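Local coordinates for haloacid dehalogenase (Pseudomonas aeruginosa, PDB 3UMC), which probably hydrolyses the carbon-halogen bond of L-2-haloacids, as a member of the haloacid dehalogenase-like hydrolase superfamily, at residues A[30-35]-A[195-200]; A[122-127]-A[216-221]. All coordinates share one frame; numbering follows the deposited sequence.

Contact 1 (A[30-35]-A[195-200]); sequences FGTLVD and LCAAHN
This is a buried loop-to-loop contact held by one side-chain to backbone hydrogen bond. It joins the turn after strand 24-27 to the end of the neighbouring strand 193-197, in the core of the Rossmann-like domain. Thr32 carries it. Its OG1 accepts a hydrogen bond from Ala198 N at 2.8 Å, fairly straight at 154°. OG1 is also hydrogen-bonded to Asp28 OD2, so two bonds grip the hydroxyl and fix its rotation. With OG1 anti to the carbonyl carbon (chi1 -61°), the methyl CG2 is left beside Ala197, 3.8 Å from Ala197 CA. Ala198 CB approaches the same hydroxyl, 3.4 Å from Thr32 OG1, and lies over one face of the His199 ring near the rim. The ring comes in edge-on: His199 CE1 is 3.3 Å from Phe30 O, with the oxygen in the ring plane. His199 NE2 is hydrogen-bonded to Glu221 OE1, which helps to fix the ring orientation. Asp28 to Leu33 fit the first sequence motif of the superfamily, and the contact joins its Gly31-Thr32 end to the loop after strand 193-197. Cys196 pairs through its backbone with Leu26 of strand 24-27, and Leu195 with strand 212-216. Helix 200-208 packs on Leu195 and Ala197, while helix 146-156 receives the ring of Phe30.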
loop_
_atom_site.group_PDB
_atom_site.type_symbol
_atom_site.label_atom_id
_atom_site.label_comp_id
_atom_site.label_asym_id
_atom_site.label_seq_id
_atom_site.Cartn_x
_atom_site.Cartn_y
_atom_site.Cartn_z
ATOM N N PHE A 30 3.612 -15.208 -3.252
ATOM C CA PHE A 30 3.486 -16.506 -3.910
ATOM C C PHE A 30 4.337 -17.574 -3.284
ATOM O O PHE A 30 5.537 -17.424 -3.172
ATOM C CB PHE A 30 3.814 -16.427 -5.412
ATOM C CG PHE A 30 2.804 -15.635 -6.198
ATOM C CD1 PHE A 30 1.540 -15.458 -5.751
ATOM C CD2 PHE A 30 3.124 -15.073 -7.377
ATOM C CE1 PHE A 30 0.635 -14.726 -6.485
ATOM C CE2 PHE A 30 2.172 -14.361 -8.126
ATOM C CZ PHE A 30 0.956 -14.207 -7.674
ATOM N N GLY A 31 3.693 -18.645 -2.854
ATOM C CA GLY A 31 4.375 -19.744 -2.215
ATOM C C GLY A 31 4.613 -19.475 -0.747
ATOM O O GLY A 31 4.285 -20.282 0.102
ATOM N N THR A 32 5.238 -18.359 -0.425
ATOM C CA THR A 32 5.496 -18.037 0.989
ATOM C C THR A 32 4.215 -17.952 1.849
ATOM O O THR A 32 4.189 -18.438 2.920
ATOM C CB THR A 32 6.281 -16.731 1.097
ATOM O OG1 THR A 32 7.532 -16.891 0.432
ATOM C CG2 THR A 32 6.525 -16.364 2.581
ATOM N N LEU A 33 3.174 -17.298 1.361
ATOM C CA LEU A 33 1.956 -17.046 2.104
ATOM C C LEU A 33 0.760 -17.776 1.494
ATOM O O LEU A 33 -0.149 -18.099 2.227
ATOM C CB LEU A 33 1.690 -15.542 2.086
ATOM C CG LEU A 33 2.713 -14.592 2.804
ATOM C CD1 LEU A 33 2.174 -13.144 2.859
ATOM C CD2 LEU A 33 2.980 -14.982 4.219
ATOM N N VAL A 34 0.746 -18.013 0.168
ATOM C CA VAL A 34 -0.419 -18.603 -0.528
ATOM C C VAL A 34 0.007 -19.736 -1.433
ATOM O O VAL A 34 1.115 -19.763 -1.995
ATOM C CB VAL A 34 -1.217 -17.558 -1.379
ATOM C CG1 VAL A 34 -1.845 -16.433 -0.472
ATOM C CG2 VAL A 34 -0.327 -16.976 -2.466
ATOM N N ASP A 35 -0.861 -20.721 -1.520
ATOM C CA ASP A 35 -0.611 -21.939 -2.291
ATOM C C ASP A 35 -1.192 -21.744 -3.658
ATOM O O ASP A 35 -2.356 -22.093 -3.913
ATOM C CB ASP A 35 -1.291 -23.106 -1.580
ATOM C CG ASP A 35 -1.107 -24.460 -2.278
ATOM O OD1 ASP A 35 -0.415 -24.577 -3.340
ATOM O OD2 ASP A 35 -1.726 -25.373 -1.703
ATOM N N LEU A 195 12.927 -9.320 5.680
ATOM C CA LEU A 195 12.214 -10.035 4.665
ATOM C C LEU A 195 11.919 -11.426 5.156
ATOM O O LEU A 195 12.837 -12.175 5.530
ATOM C CB LEU A 195 13.005 -10.160 3.383
ATOM C CG LEU A 195 12.350 -11.018 2.253
ATOM C CD1 LEU A 195 10.962 -10.498 1.789
ATOM C CD2 LEU A 195 13.304 -11.246 1.054
ATOM N N CYS A 196 10.655 -11.814 5.023
ATOM C CA CYS A 196 10.223 -13.200 5.257
ATOM C C CYS A 196 9.870 -13.851 3.945
ATOM O O CYS A 196 9.032 -13.346 3.204
ATOM C CB CYS A 196 9.036 -13.180 6.213
ATOM S SG CYS A 196 8.273 -14.796 6.510
ATOM N N ALA A 197 10.485 -14.985 3.653
ATOM C CA ALA A 197 10.242 -15.712 2.402
ATOM C C ALA A 197 10.436 -17.195 2.530
ATOM O O ALA A 197 11.164 -17.653 3.354
ATOM C CB ALA A 197 11.211 -15.217 1.269
ATOM N N ALA A 198 9.835 -17.934 1.615
ATOM C CA ALA A 198 10.051 -19.373 1.484
ATOM C C ALA A 198 11.155 -19.716 0.494
ATOM O O ALA A 198 11.408 -20.900 0.186
ATOM C CB ALA A 198 8.741 -20.030 1.055
ATOM N N HIS A 199 11.812 -18.713 -0.073
ATOM C CA HIS A 199 12.755 -18.993 -1.194
ATOM C C HIS A 199 14.118 -18.382 -0.841
ATOM O O HIS A 199 14.231 -17.154 -0.490
ATOM C CB HIS A 199 12.169 -18.540 -2.552
ATOM C CG HIS A 199 10.729 -18.902 -2.744
ATOM N ND1 HIS A 199 9.706 -17.974 -2.706
ATOM C CD2 HIS A 199 10.137 -20.102 -2.788
ATOM C CE1 HIS A 199 8.557 -18.595 -2.828
ATOM N NE2 HIS A 199 8.795 -19.894 -2.899
ATOM N N ASN A 200 15.134 -19.230 -0.802
ATOM C CA ASN A 200 16.461 -18.769 -0.367
ATOM C C ASN A 200 17.037 -17.681 -1.275
ATOM O O ASN A 200 17.779 -16.871 -0.757
ATOM C CB ASN A 200 17.469 -19.925 -0.315
ATOM C CG ASN A 200 17.249 -20.837 0.909
ATOM O OD1 ASN A 200 17.703 -20.559 2.018
ATOM N ND2 ASN A 200 16.577 -21.945 0.685
#

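Contact 2 (A[122-127]-A[216-221]); sequences WPDTLA and IARPLE
Arg218 meets Asp124 in a two-pronged, end-on salt bridge, and the same guanidinium lies against the indole of Trp122. Arg218 NH1 donates to Asp124 OD1 at 2.7 Å and meets that oxygen's syn lone pair. Arg218 NH2 reaches Asp124 OD2 at 2.9 Å, also on the syn side but a little out of the carboxylate plane. The two flat groups are not coplanar; they are turned 40° from each other. The side chains of Trp122 and Arg218 run in opposite senses, and the indole and guanidinium planes are 27° apart. Trp122 CD1 lies over one guanidinium face, near its rim, 3.4 Å from Arg218 NE. Further back along the side chain, Arg218 CD sits over the face of the five-membered ring of Trp122 in a CH-pi contact, 4.0 Å from its centroid. The opposite guanidinium face is covered by Ile216 CG2, 3.9 Å above the plane. The group is therefore held between an indole and an aliphatic branch. The Arg218 side chain bends at chi2 (-54°) and then runs extended, which lays CD and the guanidinium along the indole. At the far end of the indole, Glu221 CA sits at the ring edge, 4.1 Å from Trp122 CZ2. Leu220 adds apolar contact there, with its CB 4.3 Å from Trp122 CH2.

A second shell positions these groups. Trp122 NE1 is hydrogen-bonded to Gly31 O, and Arg218 NE to Thr32 O. Asp124 OD2 is also bonded to Leu243 N. Residues 218-221 form a type I turn, which carries Leu220 and Glu221. The contact thus joins the approach to helix 125-132 with the loop leaving strand 212-216, and helix 243-251 packs on Ile216 and Arg218 through Leu243.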
loop_
_atom_site.group_PDB
_atom_site.type_symbol
_atom_site.label_atom_id
_atom_site.label_comp_id
_atom_site.label_asym_id
_atom_site.label_seq_id
_atom_site.Cartn_x
_atom_site.Cartn_y
_atom_site.Cartn_z
ATOM N N TRP A 122 -1.915 -20.563 3.034
ATOM C CA TRP A 122 -1.607 -21.683 3.956
ATOM C C TRP A 122 -2.347 -21.543 5.277
ATOM O O TRP A 122 -2.711 -20.429 5.655
ATOM C CB TRP A 122 -0.100 -21.828 4.179
ATOM C CG TRP A 122 0.708 -21.963 2.874
ATOM C CD1 TRP A 122 1.516 -21.029 2.349
ATOM C CD2 TRP A 122 0.759 -23.068 1.991
ATOM N NE1 TRP A 122 2.085 -21.463 1.200
ATOM C CE2 TRP A 122 1.633 -22.722 0.943
ATOM C CE3 TRP A 122 0.165 -24.336 1.979
ATOM C CZ2 TRP A 122 1.926 -23.579 -0.103
ATOM C CZ3 TRP A 122 0.456 -25.200 0.934
ATOM C CH2 TRP A 122 1.346 -24.818 -0.083
ATOM N N PRO A 123 -2.543 -22.659 6.039
ATOM C CA PRO A 123 -3.326 -22.645 7.288
ATOM C C PRO A 123 -2.881 -21.675 8.346
ATOM O O PRO A 123 -3.704 -21.215 9.177
ATOM C CB PRO A 123 -3.130 -24.060 7.838
ATOM C CG PRO A 123 -2.969 -24.927 6.576
ATOM C CD PRO A 123 -2.170 -24.039 5.641
ATOM N N ASP A 124 -1.586 -21.319 8.309
ATOM C CA ASP A 124 -1.007 -20.415 9.260
ATOM C C ASP A 124 -1.009 -18.951 8.815
ATOM O O ASP A 124 -0.710 -18.045 9.596
ATOM C CB ASP A 124 0.447 -20.817 9.552
ATOM C CG ASP A 124 1.347 -20.799 8.290
ATOM O OD1 ASP A 124 1.247 -21.715 7.443
ATOM O OD2 ASP A 124 2.216 -19.934 8.181
ATOM N N THR A 125 -1.230 -18.710 7.543
ATOM C CA THR A 125 -0.886 -17.387 7.021
ATOM C C THR A 125 -1.674 -16.274 7.702
ATOM O O THR A 125 -1.096 -15.343 8.259
ATOM C CB THR A 125 -1.091 -17.301 5.507
ATOM O OG1 THR A 125 -0.105 -18.104 4.870
ATOM C CG2 THR A 125 -1.014 -15.817 4.994
ATOM N N LEU A 126 -2.992 -16.388 7.652
ATOM C CA LEU A 126 -3.886 -15.387 8.218
ATOM C C LEU A 126 -3.642 -15.129 9.691
ATOM O O LEU A 126 -3.452 -13.944 10.149
ATOM C CB LEU A 126 -5.359 -15.769 7.978
ATOM C CG LEU A 126 -6.042 -15.405 6.652
ATOM C CD1 LEU A 126 -5.093 -15.460 5.490
ATOM C CD2 LEU A 126 -7.350 -16.234 6.290
ATOM N N ALA A 127 -3.546 -16.195 10.450
ATOM C CA ALA A 127 -3.409 -16.021 11.903
ATOM C C ALA A 127 -2.091 -15.377 12.229
ATOM O O ALA A 127 -2.007 -14.560 13.169
ATOM C CB ALA A 127 -3.507 -17.327 12.673
ATOM N N ILE A 216 10.775 -19.461 5.999
ATOM C CA ILE A 216 9.720 -20.463 6.340
ATOM C C ILE A 216 9.636 -21.444 5.199
ATOM O O ILE A 216 9.261 -21.061 4.135
ATOM C CB ILE A 216 8.387 -19.768 6.511
ATOM C CG1 ILE A 216 8.501 -18.769 7.669
ATOM C CG2 ILE A 216 7.241 -20.761 6.882
ATOM C CD1 ILE A 216 7.155 -18.225 8.197
ATOM N N ALA A 217 9.964 -22.709 5.419
ATOM C CA ALA A 217 9.864 -23.692 4.386
ATOM C C ALA A 217 8.437 -23.948 3.982
ATOM O O ALA A 217 7.598 -24.064 4.819
ATOM C CB ALA A 217 10.604 -25.061 4.839
ATOM N N ARG A 218 8.176 -24.096 2.685
ATOM C CA ARG A 218 6.861 -24.474 2.169
ATOM C C ARG A 218 7.089 -25.658 1.244
ATOM O O ARG A 218 7.055 -25.503 0.019
ATOM C CB ARG A 218 6.234 -23.339 1.376
ATOM C CG ARG A 218 5.927 -22.101 2.160
ATOM C CD ARG A 218 5.042 -22.397 3.402
ATOM N NE ARG A 218 4.506 -21.194 4.012
ATOM C CZ ARG A 218 3.673 -21.150 5.066
ATOM N NH1 ARG A 218 3.337 -22.247 5.741
ATOM N NH2 ARG A 218 3.244 -19.980 5.496
ATOM N N PRO A 219 7.324 -26.850 1.825
ATOM C CA PRO A 219 7.752 -27.996 1.010
ATOM C C PRO A 219 6.706 -28.536 0.019
ATOM O O PRO A 219 7.079 -29.321 -0.796
ATOM C CB PRO A 219 8.149 -29.057 2.038
ATOM C CG PRO A 219 7.283 -28.770 3.318
ATOM C CD PRO A 219 7.198 -27.173 3.272
ATOM N N LEU A 220 5.466 -28.023 0.045
ATOM C CA LEU A 220 4.348 -28.442 -0.806
ATOM C C LEU A 220 4.038 -27.398 -1.885
ATOM O O LEU A 220 3.139 -27.579 -2.694
ATOM C CB LEU A 220 3.099 -28.731 0.101
ATOM C CG LEU A 220 3.329 -29.981 1.031
ATOM C CD1 LEU A 220 2.150 -30.444 1.828
ATOM C CD2 LEU A 220 3.819 -31.141 0.181
ATOM N N GLU A 221 4.774 -26.293 -1.920
ATOM C CA GLU A 221 4.457 -25.256 -2.899
ATOM C C GLU A 221 4.347 -25.828 -4.332
ATOM O O GLU A 221 3.418 -25.475 -5.090
ATOM C CB GLU A 221 5.519 -24.169 -2.901
ATOM C CG GLU A 221 5.223 -23.045 -3.821
ATOM C CD GLU A 221 6.254 -21.889 -3.784
ATOM O OE1 GLU A 221 7.240 -21.867 -2.978
ATOM O OE2 GLU A 221 5.983 -20.962 -4.552
#

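How the contacts relate
From the N terminus the chain passes 30-35, then 122-127, then 195-200 and finally 216-221. Contact 1 closes the long loop from 30-35 to 195-200. Contact 2 closes the one from 122-127 to 216-221. The segments alternate, so the two loops cross. Between 30-35 and 122-127 the chain makes the helices from 36-50 to 106-113, then returns in strand 120-121, which pairs with strand 34-35. The centres of the contacts are about 8 Å apart, and Leu33 O of contact 1 probably bonds to Thr125 OG1 of contact 2. Together they tie both ends of this helical excursion to the loops after strands 193-197 and 212-216.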